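Local coordinates for putative antidote protein of plasmid maintenance system (Nostoc punctiforme, PDB 3CEC), which probably acts as the antidote of a plasmid maintenance (toxin-antitoxin) system and, through its helix-turn-helix domain, probably binds DNA as a transcriptional regulator, at residues A35-I40 with I64-A69. Residues are numbered along the deposited sequence; the frame is centred on the assembly and turned at random.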
loop_
_atom_site.group_PDB
_atom_site.type_symbol
_atom_site.label_atom_id
_atom_site.label_comp_id
_atom_site.label_asym_id
_atom_site.label_seq_id
_atom_site.Cartn_x
_atom_site.Cartn_y
_atom_site.Cartn_z
ATOM N N ALA A 35 15.707 -4.347 0.162
ATOM C CA ALA A 35 16.682 -4.060 -0.937
ATOM C C ALA A 35 16.700 -5.147 -2.006
ATOM O O ALA A 35 16.746 -4.851 -3.209
ATOM C CB ALA A 35 18.092 -3.819 -0.318
ATOM N N ASN A 36 16.581 -6.398 -1.562
ATOM C CA ASN A 36 16.566 -7.567 -2.434
ATOM C C ASN A 36 15.303 -7.475 -3.296
ATOM O O ASN A 36 15.303 -7.687 -4.512
ATOM C CB ASN A 36 16.426 -8.893 -1.670
ATOM C CG ASN A 36 17.552 -9.186 -0.673
ATOM O OD1 ASN A 36 17.334 -9.882 0.369
ATOM N ND2 ASN A 36 18.756 -8.741 -1.017
ATOM N N PHE A 37 14.206 -7.085 -2.666
ATOM C CA PHE A 37 12.929 -7.096 -3.391
ATOM C C PHE A 37 12.896 -5.916 -4.353
ATOM O O PHE A 37 12.407 -6.029 -5.496
ATOM C CB PHE A 37 11.769 -6.988 -2.416
ATOM C CG PHE A 37 10.427 -7.254 -3.039
ATOM C CD1 PHE A 37 10.195 -8.418 -3.743
ATOM C CD2 PHE A 37 9.354 -6.413 -2.760
ATOM C CE1 PHE A 37 8.946 -8.656 -4.300
ATOM C CE2 PHE A 37 8.111 -6.688 -3.284
ATOM C CZ PHE A 37 7.897 -7.772 -4.020
ATOM N N ALA A 38 13.464 -4.796 -3.903
ATOM C CA ALA A 38 13.522 -3.585 -4.782
ATOM C C ALA A 38 14.341 -3.881 -6.034
ATOM O O ALA A 38 13.993 -3.491 -7.154
ATOM C CB ALA A 38 14.108 -2.359 -4.015
ATOM N N GLU A 39 15.378 -4.678 -5.848
ATOM C CA GLU A 39 16.250 -5.051 -6.956
ATOM C C GLU A 39 15.452 -5.875 -7.980
ATOM O O GLU A 39 15.540 -5.688 -9.205
ATOM C CB GLU A 39 17.432 -5.808 -6.435
ATOM C CG GLU A 39 18.413 -6.190 -7.465
ATOM C CD GLU A 39 19.733 -6.558 -6.822
ATOM O OE1 GLU A 39 19.751 -7.548 -6.053
ATOM O OE2 GLU A 39 20.736 -5.849 -7.076
ATOM N N ILE A 40 14.657 -6.801 -7.479
ATOM C CA ILE A 40 13.806 -7.637 -8.334
ATOM C C ILE A 40 12.833 -6.791 -9.122
ATOM O O ILE A 40 12.646 -6.992 -10.344
ATOM C CB ILE A 40 13.083 -8.690 -7.480
ATOM C CG1 ILE A 40 14.109 -9.731 -7.055
ATOM C CG2 ILE A 40 11.979 -9.378 -8.237
ATOM C CD1 ILE A 40 13.602 -10.590 -5.858
ATOM N N ILE A 64 2.172 -3.081 -11.534
ATOM C CA ILE A 64 2.632 -3.902 -12.656
ATOM C C ILE A 64 3.848 -4.698 -12.307
ATOM O O ILE A 64 3.989 -5.884 -12.546
ATOM C CB ILE A 64 2.824 -3.071 -13.934
ATOM C CG1 ILE A 64 1.505 -2.565 -14.443
ATOM C CG2 ILE A 64 3.655 -3.916 -14.974
ATOM C CD1 ILE A 64 0.743 -3.628 -15.223
ATOM N N ARG A 65 4.791 -4.044 -11.621
ATOM C CA ARG A 65 6.022 -4.728 -11.231
ATOM C C ARG A 65 5.760 -5.852 -10.208
ATOM O O ARG A 65 6.279 -6.941 -10.346
ATOM C CB ARG A 65 7.031 -3.733 -10.683
ATOM C CG ARG A 65 7.510 -2.660 -11.684
ATOM C CD ARG A 65 8.395 -1.590 -10.988
ATOM N NE ARG A 65 8.595 -0.447 -11.874
ATOM C CZ ARG A 65 9.558 -0.395 -12.768
ATOM N NH1 ARG A 65 10.496 -1.347 -12.829
ATOM N NH2 ARG A 65 9.608 0.642 -13.582
ATOM N N LEU A 66 4.906 -5.543 -9.242
ATOM C CA LEU A 66 4.499 -6.522 -8.232
ATOM C C LEU A 66 3.849 -7.690 -8.891
ATOM O O LEU A 66 4.179 -8.860 -8.602
ATOM C CB LEU A 66 3.604 -5.902 -7.165
ATOM C CG LEU A 66 4.330 -4.930 -6.189
ATOM C CD1 LEU A 66 3.273 -4.034 -5.467
ATOM C CD2 LEU A 66 5.193 -5.676 -5.201
ATOM N N GLY A 67 2.971 -7.387 -9.801
ATOM C CA GLY A 67 2.165 -8.376 -10.515
ATOM C C GLY A 67 3.099 -9.334 -11.258
ATOM O O GLY A 67 2.891 -10.571 -11.250
ATOM N N LYS A 68 4.100 -8.785 -11.943
ATOM C CA LYS A 68 5.032 -9.624 -12.742
ATOM C C LYS A 68 5.943 -10.417 -11.840
ATOM O O LYS A 68 6.170 -11.653 -12.049
ATOM C CB LYS A 68 5.819 -8.784 -13.713
ATOM C CG LYS A 68 4.975 -8.229 -14.850
ATOM C CD LYS A 68 5.886 -7.697 -15.917
ATOM C CE LYS A 68 5.125 -6.997 -17.037
ATOM N NZ LYS A 68 4.193 -7.891 -17.810
ATOM N N ALA A 69 6.514 -9.770 -10.838
ATOM C CA ALA A 69 7.496 -10.427 -9.963
ATOM C C ALA A 69 6.888 -11.554 -9.170
ATOM O O ALA A 69 7.547 -12.572 -8.941
ATOM C CB ALA A 69 8.201 -9.432 -9.040
#
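Within the helix-turn-helix domain, helix 34-41, by its place before helix 45-52 probably the first helix of the DNA-binding motif, packs against helix 60-70 through two apolar pairs, F37 with L66 and I40 with A69. The first pair lies in the buried part of the contact. It rests on one methyl group: CD2 of L66 lies 3.6 Å from CZ of F37 and equally far from CE2, so the methyl bears on the bond between these two ring atoms, at the far end of the phenyl group. It comes to the ring obliquely, and the two side chains cross at about a right angle. Neither CB is aimed at the opposite helix, yet both side chains bring their ends nearer to it; in F37 the CG anti to the backbone N (chi1 -169°) brings the far end of the ring to L66.

The second pair is more exposed. CG2 of I40 meets CB of A69 at 3.9 Å, the methyl of A69 pointing toward helix 34-41. The closest CA pair is also here, CA of I40 to CA of A69, 7.1 Å. Only about 140 Å² is buried in all, in keeping with a contact made by side-chain ends and methyls rather than by closely packed backbones.

Apart from the two apolar pairs, R65 links the helices by a polar bond, its NH1 to O of L41, while its NE forms a salt bridge with D61. Helix 19-30 closes the buried side, I23 touching both F37 and L66, and W77 of the long helix 74-101 also packs on L66.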